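Local coordinates for uncharacterized protein (Bombyx mori, PDB 5AZ0) that probably reduces carbonyl compounds to alcohols with a nicotinamide cofactor, as an aldo-keto reductase built on a TIM barrel, at residues Trp138-Asp148 with Pro315-Phe326. Numbering follows the deposited sequence.
Sequences WPMSISQEGVD and PLFWQPYENYPF
Asp148 OD2 accepts the backbone N-H of Glu322 in a nearly straight bond (OD2 to N 2.8 Å, 174°) on its syn side, tilted out of the carboxylate plane, and takes a second bond from a water. OD1 is held by the N-H of Lys150; another water, accepting from Ser141 N, lies within bonding distance of OD1 and Glu322 O but cannot serve all its acceptors at once. Next to this polar strip the Tyr321 ring packs against segment 138-148: Ile142 CD1 sits over one face in a CH-pi contact, 3.8 Å from the centroid. Tyr321 OH donates to Gly146 O at 2.5 Å, so short that the exact geometry is doubtful. Met140, bent at its second and third torsions, packs its methyl against Trp318, CE to CE3 3.4 Å; Phe317 lies over one face of that indole. Trp318 sets its edge on the face of Trp138, a T-shaped pair with planes at 61°. Phe326 CZ meets the Trp138 rim 3.6 Å from CZ3. As in other aldo-keto reductases, the loop after barrel strand 133-136 and the C-terminal loop probably help wall the substrate pocket. Their junction thus pairs a carboxylate-to-backbone bond and water-mediated links with a Trp138-Trp318-Phe326 aromatic cluster.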
ATOM      1  N   TRP A 138       0.526   1.027 -10.883  1.00 23.86           N
ATOM      2  CA  TRP A 138       0.230  -0.209 -11.621  1.00 21.77           C
ATOM      3  C   TRP A 138       1.170  -0.331 -12.753  1.00 20.79           C
ATOM      4  O   TRP A 138       1.707   0.670 -13.212  1.00 20.11           O
ATOM      5  CB  TRP A 138      -1.189  -0.223 -12.198  1.00 22.50           C
ATOM      6  CG  TRP A 138      -2.198  -0.239 -11.157  1.00 21.30           C
ATOM      7  CD1 TRP A 138      -2.645   0.820 -10.448  1.00 21.86           C
ATOM      8  CD2 TRP A 138      -2.923  -1.387 -10.668  1.00 25.32           C
ATOM      9  NE1 TRP A 138      -3.640   0.412  -9.548  1.00 21.75           N
ATOM     10  CE2 TRP A 138      -3.794  -0.943  -9.649  1.00 23.10           C
ATOM     11  CE3 TRP A 138      -2.939  -2.739 -11.020  1.00 27.45           C
ATOM     12  CZ2 TRP A 138      -4.641  -1.803  -8.952  1.00 25.82           C
ATOM     13  CZ3 TRP A 138      -3.784  -3.621 -10.313  1.00 24.17           C
ATOM     14  CH2 TRP A 138      -4.620  -3.146  -9.289  1.00 27.55           C
ATOM     15  N   PRO A 139       1.389  -1.570 -13.239  1.00 21.10           N
ATOM     16  CA  PRO A 139       2.303  -1.795 -14.342  1.00 21.26           C
ATOM     17  C   PRO A 139       1.731  -1.368 -15.734  1.00 21.56           C
ATOM     18  O   PRO A 139       2.499  -1.217 -16.721  1.00 23.81           O
ATOM     19  CB  PRO A 139       2.596  -3.314 -14.232  1.00 22.85           C
ATOM     20  CG  PRO A 139       1.425  -3.868 -13.577  1.00 23.66           C
ATOM     21  CD  PRO A 139       0.936  -2.832 -12.625  1.00 23.49           C
ATOM     22  N   MET A 140       0.423  -1.156 -15.822  1.00 22.70           N
ATOM     23  CA  MET A 140      -0.214  -0.753 -17.107  1.00 25.26           C
ATOM     24  C   MET A 140       0.042   0.747 -17.380  1.00 27.14           C
ATOM     25  O   MET A 140       0.191   1.556 -16.453  1.00 26.68           O
ATOM     26  CB  MET A 140      -1.717  -1.021 -17.118  1.00 23.50           C
ATOM     27  CG  MET A 140      -2.107  -2.410 -16.699  1.00 22.93           C
ATOM     28  SD  MET A 140      -2.400  -2.651 -14.952  1.00 26.19           S
ATOM     29  CE  MET A 140      -3.738  -1.572 -14.469  1.00 23.85           C
ATOM     30  N   SER A 141       0.102   1.058 -18.665  1.00 25.64           N
ATOM     31  CA  SER A 141       0.224   2.384 -19.207  1.00 27.40           C
ATOM     32  C   SER A 141      -1.040   2.681 -20.022  1.00 30.55           C
ATOM     33  O   SER A 141      -1.196   2.146 -21.118  1.00 27.51           O
ATOM     34  CB  SER A 141       1.427   2.431 -20.099  1.00 26.37           C
ATOM     35  OG  SER A 141       1.265   1.612 -21.286  1.00 26.94           O
ATOM     36  N   ILE A 142      -1.907   3.497 -19.456  1.00 28.19           N
ATOM     37  CA  ILE A 142      -3.236   3.804 -19.940  1.00 28.47           C
ATOM     38  C   ILE A 142      -3.515   5.322 -19.968  1.00 30.74           C
ATOM     39  O   ILE A 142      -3.474   5.987 -18.906  1.00 27.16           O
ATOM     40  CB  ILE A 142      -4.317   3.136 -19.049  1.00 27.99           C
ATOM     41  CG1 ILE A 142      -3.998   1.626 -18.969  1.00 31.52           C
ATOM     42  CG2 ILE A 142      -5.724   3.352 -19.608  1.00 30.60           C
ATOM     43  CD1 ILE A 142      -4.918   0.837 -18.096  1.00 28.86           C
ATOM     44  N   SER A 143      -3.898   5.855 -21.141  1.00 29.10           N
ATOM     45  CA  SER A 143      -4.253   7.287 -21.251  1.00 28.88           C
ATOM     46  C   SER A 143      -5.458   7.618 -20.409  1.00 26.33           C
ATOM     47  O   SER A 143      -6.207   6.756 -19.939  1.00 26.63           O
ATOM     48  CB  SER A 143      -4.481   7.764 -22.714  1.00 32.80           C
ATOM     49  OG  SER A 143      -5.820   7.460 -23.121  1.00 30.81           O
ATOM     50  N   GLN A 144      -5.670   8.909 -20.194  1.00 25.04           N
ATOM     51  CA  GLN A 144      -6.855   9.368 -19.483  1.00 29.05           C
ATOM     52  C   GLN A 144      -8.143   9.016 -20.230  1.00 29.14           C
ATOM     53  O   GLN A 144      -9.205   9.065 -19.637  1.00 29.12           O
ATOM     54  CB  GLN A 144      -6.799  10.960 -19.301  1.00 35.94           C
ATOM     55  CG  GLN A 144      -5.479  11.499 -18.680  1.00 35.97           C
ATOM     56  CD  GLN A 144      -4.296  11.810 -19.660  1.00 41.57           C
ATOM     57  OE1 GLN A 144      -3.884  11.040 -20.642  1.00 31.81           O
ATOM     58  NE2 GLN A 144      -3.693  12.971 -19.368  1.00 41.52           N
ATOM     59  N   GLU A 145      -8.069   8.750 -21.547  1.00 30.17           N
ATOM     60  CA  GLU A 145      -9.259   8.308 -22.276  1.00 36.55           C
ATOM     61  C   GLU A 145      -9.387   6.768 -22.396  1.00 41.97           C
ATOM     62  O   GLU A 145     -10.308   6.304 -23.017  1.00 37.88           O
ATOM     63  CB  GLU A 145      -9.287   8.960 -23.655  1.00 34.39           C
ATOM     64  CG  GLU A 145      -9.561  10.475 -23.553  1.00 36.18           C
ATOM     65  CD  GLU A 145      -8.326  11.284 -23.198  1.00 33.61           C
ATOM     66  OE1 GLU A 145      -7.195  10.922 -23.624  1.00 28.68           O
ATOM     67  OE2 GLU A 145      -8.490  12.307 -22.503  1.00 34.49           O
ATOM     68  N   GLY A 146      -8.489   5.986 -21.798  1.00 33.51           N
ATOM     69  CA  GLY A 146      -8.645   4.541 -21.778  1.00 30.62           C
ATOM     70  C   GLY A 146      -7.846   3.901 -22.874  1.00 30.83           C
ATOM     71  O   GLY A 146      -7.992   2.739 -23.068  1.00 30.71           O
ATOM     72  N   VAL A 147      -6.989   4.635 -23.579  1.00 31.61           N
ATOM     73  CA  VAL A 147      -6.154   4.046 -24.606  1.00 32.89           C
ATOM     74  C   VAL A 147      -4.926   3.329 -23.974  1.00 37.01           C
ATOM     75  O   VAL A 147      -4.225   3.865 -23.134  1.00 30.99           O
ATOM     76  CB  VAL A 147      -5.664   5.102 -25.607  1.00 35.16           C
ATOM     77  CG1 VAL A 147      -4.702   4.512 -26.618  1.00 33.30           C
ATOM     78  CG2 VAL A 147      -6.838   5.769 -26.344  1.00 37.33           C
ATOM     79  N   ASP A 148      -4.659   2.118 -24.424  1.00 33.60           N
ATOM     80  CA  ASP A 148      -3.503   1.404 -24.013  1.00 30.84           C
ATOM     81  C   ASP A 148      -2.336   1.982 -24.709  1.00 33.50           C
ATOM     82  O   ASP A 148      -2.268   1.881 -25.931  1.00 32.92           O
ATOM     83  CB  ASP A 148      -3.637  -0.081 -24.350  1.00 33.53           C
ATOM     84  CG  ASP A 148      -2.542  -0.944 -23.666  1.00 33.08           C
ATOM     85  OD1 ASP A 148      -1.628  -0.348 -23.080  1.00 29.92           O
ATOM     86  OD2 ASP A 148      -2.611  -2.203 -23.690  1.00 37.09           O
ATOM     87  N   PRO A 315      -9.621  -5.416 -10.554  1.00 40.65           N
ATOM     88  CA  PRO A 315     -10.305  -4.433 -11.366  1.00 35.56           C
ATOM     89  C   PRO A 315     -10.463  -4.973 -12.790  1.00 36.19           C
ATOM     90  O   PRO A 315      -9.559  -4.846 -13.615  1.00 27.59           O
ATOM     91  CB  PRO A 315      -9.389  -3.198 -11.247  1.00 41.01           C
ATOM     92  CG  PRO A 315      -8.052  -3.748 -10.933  1.00 41.72           C
ATOM     93  CD  PRO A 315      -8.238  -5.039 -10.221  1.00 40.07           C
ATOM     94  N   LEU A 316     -11.649  -5.539 -13.074  1.00 41.03           N
ATOM     95  CA  LEU A 316     -11.866  -6.288 -14.339  1.00 39.94           C
ATOM     96  C   LEU A 316     -11.760  -5.430 -15.545  1.00 34.60           C
ATOM     97  O   LEU A 316     -11.242  -5.890 -16.558  1.00 38.17           O
ATOM     98  CB  LEU A 316     -13.217  -7.034 -14.319  1.00 43.34           C
ATOM     99  CG  LEU A 316     -13.147  -8.172 -13.266  1.00 50.30           C
ATOM    100  CD1 LEU A 316     -14.536  -8.569 -12.792  1.00 55.12           C
ATOM    101  CD2 LEU A 316     -12.293  -9.381 -13.726  1.00 49.68           C
ATOM    102  N   PHE A 317     -12.150  -4.152 -15.432  1.00 34.78           N
ATOM    103  CA  PHE A 317     -11.927  -3.159 -16.536  1.00 32.73           C
ATOM    104  C   PHE A 317     -10.500  -3.016 -17.018  1.00 31.46           C
ATOM    105  O   PHE A 317     -10.319  -2.551 -18.107  1.00 33.09           O
ATOM    106  CB  PHE A 317     -12.480  -1.783 -16.201  1.00 36.81           C
ATOM    107  CG  PHE A 317     -12.208  -1.342 -14.792  1.00 36.59           C
ATOM    108  CD1 PHE A 317     -11.005  -0.722 -14.464  1.00 35.80           C
ATOM    109  CD2 PHE A 317     -13.159  -1.509 -13.819  1.00 32.36           C
ATOM    110  CE1 PHE A 317     -10.754  -0.323 -13.156  1.00 34.83           C
ATOM    111  CE2 PHE A 317     -12.914  -1.117 -12.519  1.00 38.15           C
ATOM    112  CZ  PHE A 317     -11.694  -0.532 -12.179  1.00 36.77           C
ATOM    113  N   TRP A 318      -9.474  -3.467 -16.250  1.00 28.77           N
ATOM    114  CA  TRP A 318      -8.107  -3.403 -16.776  1.00 26.86           C
ATOM    115  C   TRP A 318      -7.573  -4.657 -17.411  1.00 26.82           C
ATOM    116  O   TRP A 318      -6.481  -4.610 -18.003  1.00 26.14           O
ATOM    117  CB  TRP A 318      -7.134  -2.910 -15.660  1.00 29.28           C
ATOM    118  CG  TRP A 318      -7.314  -1.430 -15.312  1.00 31.44           C
ATOM    119  CD1 TRP A 318      -7.669  -0.404 -16.173  1.00 34.09           C
ATOM    120  CD2 TRP A 318      -7.114  -0.814 -14.037  1.00 32.50           C
ATOM    121  NE1 TRP A 318      -7.694   0.793 -15.498  1.00 32.41           N
ATOM    122  CE2 TRP A 318      -7.367   0.581 -14.194  1.00 30.86           C
ATOM    123  CE3 TRP A 318      -6.708  -1.285 -12.793  1.00 32.37           C
ATOM    124  CZ2 TRP A 318      -7.247   1.483 -13.154  1.00 28.34           C
ATOM    125  CZ3 TRP A 318      -6.582  -0.363 -11.730  1.00 35.23           C
ATOM    126  CH2 TRP A 318      -6.858   1.021 -11.940  1.00 30.92           C
ATOM    127  N   GLN A 319      -8.317  -5.772 -17.344  1.00 31.42           N
ATOM    128  CA  GLN A 319      -7.855  -7.058 -18.000  1.00 31.34           C
ATOM    129  C   GLN A 319      -7.362  -6.969 -19.413  1.00 30.57           C
ATOM    130  O   GLN A 319      -6.334  -7.570 -19.711  1.00 32.98           O
ATOM    131  CB  GLN A 319      -8.881  -8.182 -17.970  1.00 34.66           C
ATOM    132  CG  GLN A 319      -9.337  -8.591 -16.575  1.00 43.05           C
ATOM    133  CD  GLN A 319     -10.025  -9.971 -16.517  1.00 49.06           C
ATOM    134  OE1 GLN A 319      -9.987 -10.649 -15.482  1.00 45.71           O
ATOM    135  NE2 GLN A 319     -10.686 -10.362 -17.615  1.00 48.20           N
ATOM    136  N   PRO A 320      -8.041  -6.204 -20.288  1.00 31.86           N
ATOM    137  CA  PRO A 320      -7.562  -6.133 -21.701  1.00 34.59           C
ATOM    138  C   PRO A 320      -6.281  -5.338 -21.933  1.00 36.96           C
ATOM    139  O   PRO A 320      -5.794  -5.303 -23.076  1.00 34.84           O
ATOM    140  CB  PRO A 320      -8.700  -5.426 -22.455  1.00 37.15           C
ATOM    141  CG  PRO A 320      -9.780  -5.214 -21.476  1.00 37.47           C
ATOM    142  CD  PRO A 320      -9.292  -5.469 -20.071  1.00 35.20           C
ATOM    143  N   TYR A 321      -5.704  -4.699 -20.894  1.00 36.77           N
ATOM    144  CA  TYR A 321      -4.503  -3.830 -21.126  1.00 29.72           C
ATOM    145  C   TYR A 321      -3.253  -4.615 -21.037  1.00 25.21           C
ATOM    146  O   TYR A 321      -3.143  -5.519 -20.239  1.00 28.30           O
ATOM    147  CB  TYR A 321      -4.533  -2.619 -20.142  1.00 32.28           C
ATOM    148  CG  TYR A 321      -5.665  -1.704 -20.513  1.00 31.03           C
ATOM    149  CD1 TYR A 321      -6.908  -1.922 -20.053  1.00 31.76           C
ATOM    150  CD2 TYR A 321      -5.444  -0.627 -21.392  1.00 38.18           C
ATOM    151  CE1 TYR A 321      -7.965  -1.133 -20.480  1.00 37.12           C
ATOM    152  CE2 TYR A 321      -6.467   0.190 -21.821  1.00 34.85           C
ATOM    153  CZ  TYR A 321      -7.719  -0.073 -21.378  1.00 34.83           C
ATOM    154  OH  TYR A 321      -8.747   0.735 -21.780  1.00 32.80           O
ATOM    155  N   GLU A 322      -2.261  -4.269 -21.822  1.00 26.36           N
ATOM    156  CA  GLU A 322      -0.991  -4.896 -21.648  1.00 30.56           C
ATOM    157  C   GLU A 322      -0.454  -4.671 -20.192  1.00 34.73           C
ATOM    158  O   GLU A 322      -0.723  -3.634 -19.543  1.00 30.93           O
ATOM    159  CB  GLU A 322      -0.033  -4.416 -22.721  1.00 34.06           C
ATOM    160  CG  GLU A 322      -0.436  -4.967 -24.113  1.00 39.02           C
ATOM    161  CD  GLU A 322       0.548  -4.742 -25.255  1.00 41.29           C
ATOM    162  OE1 GLU A 322       1.665  -4.169 -25.071  1.00 40.03           O
ATOM    163  OE2 GLU A 322       0.161  -5.138 -26.373  1.00 47.89           O
ATOM    164  N   ASN A 323       0.203  -5.689 -19.649  1.00 28.91           N
ATOM    165  CA  ASN A 323       0.762  -5.664 -18.285  1.00 27.72           C
ATOM    166  C   ASN A 323      -0.242  -5.688 -17.156  1.00 26.09           C
ATOM    167  O   ASN A 323       0.131  -5.657 -15.967  1.00 25.65           O
ATOM    168  CB  ASN A 323       1.775  -4.515 -18.135  1.00 27.28           C
ATOM    169  CG  ASN A 323       3.020  -4.738 -18.936  1.00 26.63           C
ATOM    170  OD1 ASN A 323       3.460  -3.907 -19.746  1.00 28.72           O
ATOM    171  ND2 ASN A 323       3.669  -5.801 -18.641  1.00 31.43           N
ATOM    172  N   TYR A 324      -1.519  -5.876 -17.466  1.00 26.12           N
ATOM    173  CA  TYR A 324      -2.429  -6.243 -16.428  1.00 26.14           C
ATOM    174  C   TYR A 324      -1.854  -7.432 -15.658  1.00 29.44           C
ATOM    175  O   TYR A 324      -1.415  -8.419 -16.276  1.00 33.88           O
ATOM    176  CB  TYR A 324      -3.730  -6.680 -16.988  1.00 28.02           C
ATOM    177  CG  TYR A 324      -4.740  -7.103 -15.947  1.00 28.53           C
ATOM    178  CD1 TYR A 324      -5.457  -6.168 -15.217  1.00 29.81           C
ATOM    179  CD2 TYR A 324      -5.059  -8.439 -15.759  1.00 28.57           C
ATOM    180  CE1 TYR A 324      -6.415  -6.526 -14.284  1.00 27.36           C
ATOM    181  CE2 TYR A 324      -6.025  -8.823 -14.856  1.00 28.36           C
ATOM    182  CZ  TYR A 324      -6.714  -7.878 -14.106  1.00 31.57           C
ATOM    183  OH  TYR A 324      -7.724  -8.262 -13.202  1.00 28.70           O
ATOM    184  N   PRO A 325      -1.812  -7.336 -14.315  1.00 31.46           N
ATOM    185  CA  PRO A 325      -0.939  -8.271 -13.588  1.00 28.28           C
ATOM    186  C   PRO A 325      -1.584  -9.576 -13.180  1.00 28.80           C
ATOM    187  O   PRO A 325      -0.875 -10.533 -12.983  1.00 29.75           O
ATOM    188  CB  PRO A 325      -0.513  -7.469 -12.326  1.00 27.94           C
ATOM    189  CG  PRO A 325      -1.670  -6.528 -12.111  1.00 31.37           C
ATOM    190  CD  PRO A 325      -2.174  -6.148 -13.493  1.00 30.06           C
ATOM    191  N   PHE A 326      -2.889  -9.588 -13.025  1.00 28.15           N
ATOM    192  CA  PHE A 326      -3.555 -10.728 -12.451  1.00 32.79           C
ATOM    193  C   PHE A 326      -4.007 -11.749 -13.535  1.00 34.16           C
ATOM    194  O   PHE A 326      -3.985 -11.446 -14.740  1.00 30.59           O
ATOM    195  CB  PHE A 326      -4.741 -10.253 -11.624  1.00 29.78           C
ATOM    196  CG  PHE A 326      -4.439  -9.107 -10.690  1.00 28.16           C
ATOM    197  CD1 PHE A 326      -3.233  -9.048  -9.950  1.00 31.22           C
ATOM    198  CD2 PHE A 326      -5.360  -8.072 -10.548  1.00 29.92           C
ATOM    199  CE1 PHE A 326      -2.986  -7.996  -9.081  1.00 28.59           C
ATOM    200  CE2 PHE A 326      -5.121  -7.030  -9.683  1.00 30.62           C
ATOM    201  CZ  PHE A 326      -3.929  -6.996  -8.948  1.00 31.09           C
TER
HETATM  202  O   HOH W   1      -0.462  -1.128 -20.713  1.00 23.77           O
HETATM  203  O   HOH W   2       2.103  -1.525 -20.839  1.00 30.26           O
HETATM  204  O   HOH W   3      -4.198  -3.466 -25.374  1.00 38.72           O